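Local coordinates for proteolytically activated form of PPO4 Tyrosinase (Agaricus bisporus var. bisporus H97, PDB 4OUA), which probably hydroxylates monophenols to o-diphenols and oxidises these to reactive o-quinones at a two-copper centre, the first step of melanin synthesis, at residues K41-S44 with F49-L52; W63-D68 with P327-E332. All coordinates share one frame; numbering follows the deposited sequence.

Interaction 1: residues K41-S44 with F49-L52; sequences KDQS and FFQL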
loop_
_atom_site.group_PDB
_atom_site.type_symbol
_atom_site.label_atom_id
_atom_site.label_comp_id
_atom_site.label_asym_id
_atom_site.label_seq_id
_atom_site.Cartn_x
_atom_site.Cartn_y
_atom_site.Cartn_z
ATOM N N LYS A 41 -12.716 5.952 -13.492
ATOM C CA LYS A 41 -12.941 7.379 -13.289
ATOM C C LYS A 41 -11.998 8.212 -14.151
ATOM O O LYS A 41 -10.934 7.744 -14.553
ATOM C CB LYS A 41 -12.762 7.756 -11.816
ATOM C CG LYS A 41 -13.900 7.325 -10.905
ATOM C CD LYS A 41 -13.652 7.791 -9.478
ATOM C CE LYS A 41 -14.772 7.358 -8.544
ATOM N NZ LYS A 41 -14.462 7.684 -7.123
ATOM N N ASP A 42 -12.401 9.446 -14.434
ATOM C CA ASP A 42 -11.572 10.375 -15.193
ATOM C C ASP A 42 -10.263 10.638 -14.455
ATOM O O ASP A 42 -10.261 10.884 -13.249
ATOM C CB ASP A 42 -12.329 11.683 -15.435
ATOM C CG ASP A 42 -11.475 12.738 -16.106
ATOM O OD1 ASP A 42 -10.609 12.376 -16.929
ATOM O OD2 ASP A 42 -11.673 13.935 -15.809
ATOM N N GLN A 43 -9.149 10.586 -15.179
ATOM C CA GLN A 43 -7.834 10.705 -14.558
ATOM C C GLN A 43 -7.576 12.087 -13.963
ATOM O O GLN A 43 -6.612 12.279 -13.224
ATOM C CB GLN A 43 -6.740 10.362 -15.569
ATOM C CG GLN A 43 -6.630 8.873 -15.861
ATOM C CD GLN A 43 -5.474 8.541 -16.779
ATOM O OE1 GLN A 43 -5.126 7.373 -16.961
ATOM N NE2 GLN A 43 -4.872 9.568 -17.366
ATOM N N SER A 44 -8.436 13.048 -14.280
ATOM C CA SER A 44 -8.324 14.380 -13.698
ATOM C C SER A 44 -9.151 14.474 -12.420
ATOM O O SER A 44 -9.147 15.497 -11.736
ATOM C CB SER A 44 -8.760 15.446 -14.702
ATOM O OG SER A 44 -7.882 15.480 -15.813
ATOM N N PHE A 49 -8.372 6.382 -9.359
ATOM C CA PHE A 49 -7.225 5.499 -9.193
ATOM C C PHE A 49 -5.938 6.135 -9.712
ATOM O O PHE A 49 -4.868 5.935 -9.142
ATOM C CB PHE A 49 -7.474 4.169 -9.910
ATOM C CG PHE A 49 -6.345 3.184 -9.779
ATOM C CD1 PHE A 49 -5.330 3.142 -10.719
ATOM C CD2 PHE A 49 -6.305 2.297 -8.718
ATOM C CE1 PHE A 49 -4.293 2.234 -10.603
ATOM C CE2 PHE A 49 -5.272 1.387 -8.595
ATOM C CZ PHE A 49 -4.265 1.355 -9.540
ATOM N N PHE A 50 -6.050 6.904 -10.790
ATOM C CA PHE A 50 -4.882 7.507 -11.423
ATOM C C PHE A 50 -4.250 8.588 -10.551
ATOM O O PHE A 50 -3.037 8.594 -10.342
ATOM C CB PHE A 50 -5.254 8.093 -12.787
ATOM C CG PHE A 50 -4.092 8.691 -13.523
ATOM C CD1 PHE A 50 -3.253 7.893 -14.283
ATOM C CD2 PHE A 50 -3.834 10.050 -13.454
ATOM C CE1 PHE A 50 -2.180 8.439 -14.961
ATOM C CE2 PHE A 50 -2.763 10.601 -14.130
ATOM C CZ PHE A 50 -1.936 9.794 -14.885
ATOM N N GLN A 51 -5.072 9.503 -10.047
ATOM C CA GLN A 51 -4.574 10.592 -9.214
ATOM C C GLN A 51 -4.097 10.083 -7.859
ATOM O O GLN A 51 -3.160 10.630 -7.278
ATOM C CB GLN A 51 -5.651 11.662 -9.026
ATOM C CG GLN A 51 -5.869 12.537 -10.250
ATOM C CD GLN A 51 -4.636 13.341 -10.615
ATOM O OE1 GLN A 51 -4.075 14.052 -9.781
ATOM N NE2 GLN A 51 -4.201 13.226 -11.865
ATOM N N LEU A 52 -4.745 9.034 -7.362
ATOM C CA LEU A 52 -4.360 8.433 -6.091
ATOM C C LEU A 52 -2.990 7.769 -6.192
ATOM O O LEU A 52 -2.134 7.958 -5.327
ATOM C CB LEU A 52 -5.411 7.417 -5.638
ATOM C CG LEU A 52 -6.753 7.994 -5.177
ATOM C CD1 LEU A 52 -7.737 6.882 -4.845
ATOM C CD2 LEU A 52 -6.562 8.918 -3.980
#
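The Q43 side chain lies over one face of the F50 ring, its carboxamide stacked on the aromatic plane with only 13° between the two. Q43 CD stands 3.4 Å above the F50 ring plane, shifted toward the rim, with Q43 OE1 3.3 Å from F50 CD1. Nearer the backbone, Q43 CG rests 3.5 Å from F50 CG, so the extended chain of Q43 runs across the ring with its methylenes as well as its amide. With CG anti to its backbone N (chi1 -178°), F50 extends its ring toward Q43. The Q43 amide is also pinned in its rotation: its OE1 accepts from Y168 OH and H171 N, while its NE2 donates to P172 O. An alanine in place of F50 would probably remove the surface on which the buried Q43 amide lies and open a gap beside it. The contact is a local one, in which the loop after helix 25-39 folds back on the first turn of helix 49-54, a helix of the tyrosinase central domain. Here Q51 reaches back to the loop backbone: Q51 NE2 donates to Q43 O at 2.9 Å, approaching nearly in line with the carbonyl although the hydrogen bond itself is bent, with an N-H...O angle of 140°. A bend at chi2 swings the Q51 amide toward that oxygen. From outside the two segments, the F274 ring also meets that of F50.

Interaction 2: residues W63-D68 with P327-E332; sequences WAKPKD and PFYETE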
loop_
_atom_site.group_PDB
_atom_site.type_symbol
_atom_site.label_atom_id
_atom_site.label_comp_id
_atom_site.label_asym_id
_atom_site.label_seq_id
_atom_site.Cartn_x
_atom_site.Cartn_y
_atom_site.Cartn_z
ATOM N N TRP A 63 -1.608 17.331 -5.431
ATOM C CA TRP A 63 -2.826 16.535 -5.317
ATOM C C TRP A 63 -3.829 17.146 -4.342
ATOM O O TRP A 63 -3.541 17.305 -3.154
ATOM C CB TRP A 63 -2.489 15.107 -4.885
ATOM C CG TRP A 63 -3.694 14.228 -4.755
ATOM C CD1 TRP A 63 -4.301 13.519 -5.749
ATOM C CD2 TRP A 63 -4.439 13.966 -3.561
ATOM N NE1 TRP A 63 -5.378 12.829 -5.249
ATOM C CE2 TRP A 63 -5.486 13.088 -3.907
ATOM C CE3 TRP A 63 -4.324 14.386 -2.232
ATOM C CZ2 TRP A 63 -6.410 12.622 -2.974
ATOM C CZ3 TRP A 63 -5.243 13.924 -1.307
ATOM C CH2 TRP A 63 -6.271 13.051 -1.682
ATOM N N ALA A 64 -5.010 17.480 -4.857
ATOM C CA ALA A 64 -6.088 18.039 -4.046
ATOM C C ALA A 64 -5.646 19.300 -3.312
ATOM O O ALA A 64 -5.947 19.481 -2.131
ATOM C CB ALA A 64 -6.596 17.001 -3.057
ATOM N N LYS A 65 -4.928 20.170 -4.016
ATOM C CA LYS A 65 -4.451 21.417 -3.433
ATOM C C LYS A 65 -5.344 22.584 -3.835
ATOM O O LYS A 65 -5.779 22.671 -4.984
ATOM C CB LYS A 65 -3.006 21.688 -3.853
ATOM C CG LYS A 65 -2.043 20.554 -3.537
ATOM C CD LYS A 65 -2.001 20.256 -2.046
ATOM C CE LYS A 65 -1.487 21.449 -1.255
ATOM N NZ LYS A 65 -1.467 21.183 0.207
ATOM N N PRO A 66 -5.627 23.482 -2.879
ATOM C CA PRO A 66 -6.419 24.700 -3.090
ATOM C C PRO A 66 -5.887 25.554 -4.238
ATOM O O PRO A 66 -4.742 25.380 -4.654
ATOM C CB PRO A 66 -6.286 25.435 -1.756
ATOM C CG PRO A 66 -6.078 24.350 -0.760
ATOM C CD PRO A 66 -5.256 23.306 -1.463
ATOM N N LYS A 67 -6.715 26.469 -4.732
ATOM C CA LYS A 67 -6.374 27.276 -5.900
ATOM C C LYS A 67 -5.094 28.088 -5.711
ATOM O O LYS A 67 -4.186 28.027 -6.542
ATOM C CB LYS A 67 -7.531 28.215 -6.249
ATOM N N ASP A 68 -5.023 28.841 -4.618
ATOM C CA ASP A 68 -3.906 29.754 -4.396
ATOM C C ASP A 68 -2.879 29.209 -3.408
ATOM O O ASP A 68 -2.360 29.948 -2.569
ATOM C CB ASP A 68 -4.421 31.111 -3.908
ATOM C CG ASP A 68 -5.222 31.005 -2.626
ATOM O OD1 ASP A 68 -6.129 31.840 -2.423
ATOM O OD2 ASP A 68 -4.946 30.092 -1.820
ATOM N N PRO A 327 0.666 14.996 0.530
ATOM C CA PRO A 327 -0.444 15.944 0.645
ATOM C C PRO A 327 -1.569 15.423 1.536
ATOM O O PRO A 327 -2.743 15.571 1.194
ATOM C CB PRO A 327 -0.919 16.077 -0.799
ATOM C CG PRO A 327 -0.709 14.697 -1.357
ATOM C CD PRO A 327 0.481 14.093 -0.620
ATOM N N PHE A 328 -1.209 14.822 2.666
ATOM C CA PHE A 328 -2.194 14.216 3.554
ATOM C C PHE A 328 -2.562 15.153 4.701
ATOM O O PHE A 328 -1.706 15.548 5.490
ATOM C CB PHE A 328 -1.666 12.887 4.100
ATOM C CG PHE A 328 -1.163 11.953 3.033
ATOM C CD1 PHE A 328 -2.045 11.325 2.172
ATOM C CD2 PHE A 328 0.191 11.705 2.892
ATOM C CE1 PHE A 328 -1.585 10.467 1.189
ATOM C CE2 PHE A 328 0.657 10.847 1.912
ATOM C CZ PHE A 328 -0.233 10.227 1.060
ATOM N N TYR A 329 -3.841 15.501 4.788
ATOM C CA TYR A 329 -4.313 16.462 5.781
ATOM C C TYR A 329 -5.343 15.873 6.741
ATOM O O TYR A 329 -6.261 15.164 6.326
ATOM C CB TYR A 329 -4.908 17.689 5.086
ATOM C CG TYR A 329 -3.878 18.680 4.599
ATOM C CD1 TYR A 329 -3.056 18.384 3.520
ATOM C CD2 TYR A 329 -3.734 19.917 5.213
ATOM C CE1 TYR A 329 -2.113 19.291 3.070
ATOM C CE2 TYR A 329 -2.798 20.830 4.770
ATOM C CZ TYR A 329 -1.989 20.511 3.700
ATOM O OH TYR A 329 -1.054 21.418 3.257
ATOM N N GLU A 330 -5.182 16.177 8.025
ATOM C CA GLU A 330 -6.141 15.769 9.044
ATOM C C GLU A 330 -7.471 16.482 8.826
ATOM O O GLU A 330 -8.538 15.879 8.923
ATOM C CB GLU A 330 -5.605 16.072 10.443
ATOM C CG GLU A 330 -4.200 15.557 10.698
ATOM C CD GLU A 330 -3.659 15.989 12.048
ATOM O OE1 GLU A 330 -2.458 15.761 12.311
ATOM O OE2 GLU A 330 -4.435 16.560 12.846
ATOM N N THR A 331 -7.390 17.778 8.536
ATOM C CA THR A 331 -8.563 18.577 8.208
ATOM C C THR A 331 -8.265 19.451 6.994
ATOM O O THR A 331 -7.298 19.213 6.273
ATOM C CB THR A 331 -9.004 19.465 9.390
ATOM O OG1 THR A 331 -8.014 20.470 9.636
ATOM C CG2 THR A 331 -9.195 18.627 10.645
ATOM N N GLU A 332 -9.097 20.463 6.773
ATOM C CA GLU A 332 -8.907 21.370 5.648
ATOM C C GLU A 332 -7.624 22.190 5.776
ATOM O O GLU A 332 -6.984 22.513 4.776
ATOM C CB GLU A 332 -10.107 22.310 5.512
ATOM C CG GLU A 332 -11.382 21.638 5.030
ATOM C CD GLU A 332 -11.239 21.047 3.641
ATOM O OE1 GLU A 332 -12.169 21.214 2.822
ATOM O OE2 GLU A 332 -10.197 20.413 3.370
#
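Two loops remote in sequence meet here: loop 63-68 of the tyrosinase central domain, which lies between helix 49-54 and helix 86-109, and loop 327-332 in the C-terminal part of the chain. Their apolar junction is W63 against P327, a proline preceded by a cis peptide bond. P327 CG comes to 3.7 Å from W63 CE3, on the six-membered part of the indole, and approaches the ring obliquely; the two side chains cross at about a right angle. P327 CB also lies 3.7 Å from W63 O, which puts the proline against both backbone and side chain of the tryptophan. In the plane of the indole, at its edge, P327 O stands 3.9 Å from W63 CZ3. The P327 side chain is about 11 Å from a bound copper ion, near the copper site without being part of it. The polar half of the contact gathers around E326. K65, folded back by bends at chi2 and chi3, carries NZ to within 3.1 Å of Y329 OH, oblique to the phenol ring. The same ammonium forms a salt bridge with E326 OE1, and Y329 OH is hydrogen-bonded to E326 OE2, so one carboxylate engages both side chains. The acetylated N-terminal residue adds a hydrogen bond to K65 NZ. W63 NE1 is hydrogen-bonded to Y46 O, and the indole packs on helices 49-54 and 86-109, while F328 lies against V92 and I96 of helix 86-109.

Both segments of interaction 1 precede the first segment of interaction 2 in the chain, and the centres of the two contacts are 16 Å apart. Helix 49-54 joins them: it supplies the second segment of interaction 1 and meets the indole of interaction 2, with Q51 O 3.5 Å from W63 CD1 and L52 CD2 3.8 Å from W63 CZ2. Helix 86-109 is shared as well and packs against both. Whereas 41-44 with 49-52 is a short-range fold-back, 63-68 with 327-332 joins two loops 259 residues apart in sequence. H56, a copper ligand, lies between 49-52 and 63-68, so the two contacts hold the chain on both sides, in sequence, of this ligand.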